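Local coordinates for EGF family domain-containing protein (Toxoplasma gondii, PDB 4Z80) that binds a peptide of the rhoptry neck protein RON2L1 and probably acts, as an AMA-family partner, in the moving junction of host-cell invasion, at residues 104-108 against 109-113; 378-381 against 382-385. All coordinates share one frame; numbering follows the deposited sequence.

Both contacts are local, each made within one continuous run of chain. Contact 1 is a surface hairpin in the long loop that follows strand 101-104. Contact 2 is about two turns of helix 378-387 and is partly buried. Their centres are about 18 Å apart, and their nearest atoms about 9 Å, without touching. In contact 1 side-chain bonds, from Ser110 to the Asp108 carboxylate and from Thr105 to a carbonyl, add to the backbone bonds of a beta turn. In contact 2 the bonds between the segments run from backbone to backbone, and the polar side-chain ends of Glu379, Gln380 and Gln383 turn to partners elsewhere. Each carries an arginine that holds a sulfate ion.

Contact 1 (104-108 against 109-113). With SO4 (sulfate ion), chain I.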
loop_
_atom_site.group_PDB
_atom_site.type_symbol
_atom_site.label_atom_id
_atom_site.label_comp_id
_atom_site.label_asym_id
_atom_site.label_seq_id
_atom_site.Cartn_x
_atom_site.Cartn_y
_atom_site.Cartn_z
ATOM N N PHE A 104 6.063 1.326 -13.615
ATOM C CA PHE A 104 7.312 0.847 -14.194
ATOM C C PHE A 104 7.666 1.800 -15.324
ATOM O O PHE A 104 6.825 2.087 -16.167
ATOM C CB PHE A 104 7.180 -0.579 -14.705
ATOM C CG PHE A 104 7.267 -1.621 -13.623
ATOM C CD1 PHE A 104 6.374 -1.628 -12.563
ATOM C CD2 PHE A 104 8.243 -2.606 -13.670
ATOM C CE1 PHE A 104 6.471 -2.594 -11.564
ATOM C CE2 PHE A 104 8.327 -3.578 -12.678
ATOM C CZ PHE A 104 7.447 -3.563 -11.635
ATOM N N THR A 105 8.892 2.310 -15.318
ATOM C CA THR A 105 9.306 3.341 -16.262
ATOM C C THR A 105 10.714 3.103 -16.796
ATOM O O THR A 105 11.436 2.217 -16.339
ATOM C CB THR A 105 9.273 4.749 -15.600
ATOM O OG1 THR A 105 10.340 4.855 -14.650
ATOM C CG2 THR A 105 7.960 4.995 -14.878
ATOM N N LYS A 106 11.107 3.920 -17.766
ATOM C CA LYS A 106 12.519 4.057 -18.079
ATOM C C LYS A 106 13.148 4.939 -17.007
ATOM O O LYS A 106 12.447 5.524 -16.178
ATOM C CB LYS A 106 12.709 4.631 -19.476
ATOM C CG LYS A 106 12.204 3.674 -20.536
ATOM C CD LYS A 106 12.716 4.007 -21.907
ATOM C CE LYS A 106 14.207 3.728 -22.022
ATOM N NZ LYS A 106 14.712 3.988 -23.391
ATOM N N ARG A 107 14.470 5.034 -17.014
ATOM C CA ARG A 107 15.172 5.768 -15.968
ATOM C C ARG A 107 14.815 7.253 -15.961
ATOM O O ARG A 107 14.923 7.910 -14.927
ATOM C CB ARG A 107 16.681 5.585 -16.134
ATOM C CG ARG A 107 17.491 5.976 -14.913
ATOM C CD ARG A 107 18.933 5.495 -15.007
ATOM N NE ARG A 107 18.990 4.043 -15.110
ATOM C CZ ARG A 107 19.419 3.355 -16.165
ATOM N NH1 ARG A 107 19.888 3.964 -17.248
ATOM N NH2 ARG A 107 19.390 2.036 -16.129
ATOM N N ASP A 108 14.384 7.781 -17.105
ATOM C CA ASP A 108 13.968 9.174 -17.178
ATOM C C ASP A 108 12.467 9.354 -16.951
ATOM O O ASP A 108 11.920 10.436 -17.160
ATOM C CB ASP A 108 14.384 9.789 -18.524
ATOM C CG ASP A 108 13.696 9.151 -19.717
ATOM O OD1 ASP A 108 12.920 8.191 -19.532
ATOM O OD2 ASP A 108 13.950 9.609 -20.855
ATOM N N GLY A 109 11.796 8.295 -16.502
ATOM C CA GLY A 109 10.371 8.375 -16.222
ATOM C C GLY A 109 9.457 8.141 -17.418
ATOM O O GLY A 109 8.237 8.113 -17.251
ATOM N N SER A 110 10.030 7.978 -18.609
ATOM C CA SER A 110 9.244 7.816 -19.829
ATOM C C SER A 110 8.745 6.386 -20.006
ATOM O O SER A 110 9.196 5.468 -19.320
ATOM C CB SER A 110 10.062 8.242 -21.068
ATOM O OG SER A 110 11.137 7.368 -21.346
ATOM N N ARG A 111 7.797 6.226 -20.927
ATOM C CA ARG A 111 7.230 4.927 -21.298
ATOM C C ARG A 111 6.676 4.223 -20.075
ATOM O O ARG A 111 6.841 3.016 -19.904
ATOM C CB ARG A 111 8.273 4.064 -22.010
ATOM C CG ARG A 111 8.955 4.841 -23.136
ATOM C CD ARG A 111 9.478 3.988 -24.251
ATOM N NE ARG A 111 10.097 4.830 -25.279
ATOM C CZ ARG A 111 9.445 5.412 -26.285
ATOM N NH1 ARG A 111 8.136 5.245 -26.433
ATOM N NH2 ARG A 111 10.112 6.165 -27.157
ATOM N N SER A 112 5.984 4.990 -19.248
ATOM C CA SER A 112 5.475 4.475 -17.995
ATOM C C SER A 112 4.359 3.475 -18.237
ATOM O O SER A 112 3.568 3.610 -19.176
ATOM C CB SER A 112 4.984 5.607 -17.102
ATOM O OG SER A 112 3.967 6.358 -17.736
ATOM N N ASP A 113 4.326 2.473 -17.370
ATOM C CA ASP A 113 3.329 1.407 -17.406
ATOM C C ASP A 113 2.683 1.358 -16.028
ATOM O O ASP A 113 3.329 0.971 -15.056
ATOM C CB ASP A 113 3.988 0.078 -17.763
ATOM C CG ASP A 113 2.998 -1.065 -17.885
ATOM O OD1 ASP A 113 1.902 -0.995 -17.287
ATOM O OD2 ASP A 113 3.332 -2.049 -18.574
HETATM S S SO4 I . 13.689 5.153 -26.550
HETATM O O1 SO4 I . 15.012 5.703 -26.265
HETATM O O2 SO4 I . 12.904 5.088 -25.317
HETATM O O3 SO4 I . 13.854 3.808 -27.113
HETATM O O4 SO4 I . 12.981 6.017 -27.495
#
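Asp108 and Ser110 meet through a single carboxylate oxygen. Asp108 OD1 takes the Ser110 hydroxyl on its syn lone pair, OG to OD1 2.7 Å. The Ser110 amide reaches the same oxygen from above the carboxylate plane, N to OD1 3.0 Å, making an Asx turn. Both side chains have a first torsion between the backbone N and the carbonyl carbon (chi1 64° for Asp108, 69° for Ser110), which folds them over the turn towards each other. Two donors on one oxygen probably stabilise the charged form of Asp108.

The chain reverses in a type I beta turn from Lys106 to Gly109, closed by Gly109 N to Lys106 O at 2.9 Å. A G1 bulge falls at Gly109, whose positive phi suits glycine. Thr105 OG1 also donates to Lys106 O, from the opposite face of that carbonyl, at 2.7 Å. Lys106 N gives an almost straight bond to Ser110 O (177°). Further out, Phe104 and Asp113 form an antiparallel hydrogen-bonded pair.

Lys106 and Arg111 converge on one sulfate, probably from the crystallisation liquor. Lys106 NZ and Arg111 NE both bond to its O2, and Arg111 NH2 donates to O4. The aliphatic parts of the two side chains touch, Lys106 CD to Arg111 CD 4.0 Å. Thr105 CG2 packs on Ser112 CB at 3.8 Å.

The hairpin lies against strand 318-321, where Phe104 touches Val318, Thr105 touches Arg319 and Ser112 touches Met321. The Phe104 ring also meets Tyr316. Arg107 ties the turn to the preceding loop, its side chain bonding Ser301 O and Cys304 O, its backbone N the Glu306 carboxylate.

Contact 2 (378-381 against 382-385); sequences AEQC and GQRL. With SO4 (sulfate ion), chain H.
Ala378 to Gly382, Glu379 to Gln383, Gln380 to Arg384 and Cys381 to Leu385 are joined by successive i to i+4 backbone hydrogen bonds. Arg384 N lies 2.8 Å from Gln380 O. Gly382 N lies 3.1 Å from Ala378 O.

Gln383 lies back along the helix over Glu379. Its CG sits beside its own backbone N (chi1 -70°), which brings CG to 3.2 Å from Glu379 O. The Gln383 amide passes obliquely by the Glu379 side chain. Its carbon CD is 3.9 Å from Glu379 CG, and the amide and carboxylate planes are 41° apart. Each polar end is held elsewhere: Glu379 OE2 by Ala324 N, and Gln383 NE2 by giving to Lys322 O. The other end of the amide, Gln383 OE1, comes to 3.5 Å from Gln380 CA. Gln380 OE1 itself accepts from Thr377 N.

This is the helix that follows strand 371-377 in the PAN-type fold, where it packs against the four-stranded antiparallel sheet. Cys381 anchors it there by a disulfide to Cys427 of strand 424-430. Leu385 and Ala378 point to the same sheet, Leu385 onto Phe429, Ala406 and Phe446, and Ala378 onto Phe408 and Phe446.

Arg384 bends at chi2 (-53°) and again at chi3, which carries its guanidinium to a sulfate, probably from the crystallisation liquor. Arg384 NH2 bonds to sulfate O2 at 3.0 Å, and Arg384 CB rests on Gln380 O at 3.4 Å.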
loop_
_atom_site.group_PDB
_atom_site.type_symbol
_atom_site.label_atom_id
_atom_site.label_comp_id
_atom_site.label_asym_id
_atom_site.label_seq_id
_atom_site.Cartn_x
_atom_site.Cartn_y
_atom_site.Cartn_z
ATOM N N ALA A 378 -5.407 21.380 -14.845
ATOM C CA ALA A 378 -5.672 21.088 -13.443
ATOM C C ALA A 378 -5.036 19.756 -13.047
ATOM O O ALA A 378 -4.494 19.620 -11.953
ATOM C CB ALA A 378 -7.163 21.065 -13.179
ATOM N N GLU A 379 -5.107 18.774 -13.934
ATOM C CA GLU A 379 -4.460 17.487 -13.686
ATOM C C GLU A 379 -2.955 17.666 -13.475
ATOM O O GLU A 379 -2.381 17.080 -12.555
ATOM C CB GLU A 379 -4.719 16.519 -14.838
ATOM C CG GLU A 379 -4.067 15.156 -14.649
ATOM C CD GLU A 379 -4.344 14.218 -15.807
ATOM O OE1 GLU A 379 -4.999 14.650 -16.781
ATOM O OE2 GLU A 379 -3.915 13.049 -15.748
ATOM N N GLN A 380 -2.318 18.463 -14.330
ATOM C CA GLN A 380 -0.889 18.762 -14.174
ATOM C C GLN A 380 -0.583 19.424 -12.835
ATOM O O GLN A 380 0.446 19.147 -12.218
ATOM C CB GLN A 380 -0.396 19.652 -15.316
ATOM C CG GLN A 380 -0.261 18.912 -16.631
ATOM C CD GLN A 380 0.162 19.820 -17.765
ATOM O OE1 GLN A 380 -0.068 21.026 -17.725
ATOM N NE2 GLN A 380 0.798 19.247 -18.776
ATOM N N CYS A 381 -1.461 20.316 -12.392
ATOM C CA CYS A 381 -1.326 20.947 -11.088
ATOM C C CYS A 381 -1.275 19.911 -9.972
ATOM O O CYS A 381 -0.387 19.940 -9.120
ATOM C CB CYS A 381 -2.493 21.905 -10.861
ATOM S SG CYS A 381 -2.404 22.894 -9.383
ATOM N N GLY A 382 -2.222 18.980 -9.981
ATOM C CA GLY A 382 -2.244 17.945 -8.969
ATOM C C GLY A 382 -1.045 17.014 -9.059
ATOM O O GLY A 382 -0.501 16.591 -8.038
ATOM N N GLN A 383 -0.642 16.676 -10.280
ATOM C CA GLN A 383 0.515 15.809 -10.490
ATOM C C GLN A 383 1.796 16.451 -9.981
ATOM O O GLN A 383 2.571 15.829 -9.252
ATOM C CB GLN A 383 0.680 15.477 -11.974
ATOM C CG GLN A 383 -0.389 14.557 -12.528
ATOM C CD GLN A 383 -0.308 14.419 -14.034
ATOM O OE1 GLN A 383 -0.077 15.393 -14.749
ATOM N NE2 GLN A 383 -0.484 13.204 -14.524
ATOM N N ARG A 384 2.034 17.694 -10.376
ATOM C CA ARG A 384 3.259 18.354 -9.943
ATOM C C ARG A 384 3.246 18.614 -8.440
ATOM O O ARG A 384 4.281 18.515 -7.795
ATOM C CB ARG A 384 3.496 19.658 -10.708
ATOM C CG ARG A 384 4.008 19.465 -12.142
ATOM C CD ARG A 384 5.279 18.571 -12.262
ATOM N NE ARG A 384 6.503 19.183 -11.738
ATOM C CZ ARG A 384 7.697 18.593 -11.745
ATOM N NH1 ARG A 384 8.764 19.219 -11.270
ATOM N NH2 ARG A 384 7.832 17.367 -12.227
ATOM N N LEU A 385 2.091 18.942 -7.868
ATOM C CA LEU A 385 2.006 19.068 -6.415
ATOM C C LEU A 385 2.516 17.794 -5.719
ATOM O O LEU A 385 3.341 17.851 -4.814
ATOM C CB LEU A 385 0.567 19.363 -5.984
ATOM C CG LEU A 385 0.329 19.399 -4.473
ATOM C CD1 LEU A 385 1.149 20.503 -3.811
ATOM C CD2 LEU A 385 -1.153 19.585 -4.183
HETATM S S SO4 H . 6.741 15.989 -15.495
HETATM O O1 SO4 H . 8.147 15.700 -15.183
HETATM O O2 SO4 H . 5.962 16.083 -14.265
HETATM O O3 SO4 H . 6.234 14.950 -16.388
HETATM O O4 SO4 H . 6.643 17.280 -16.179
#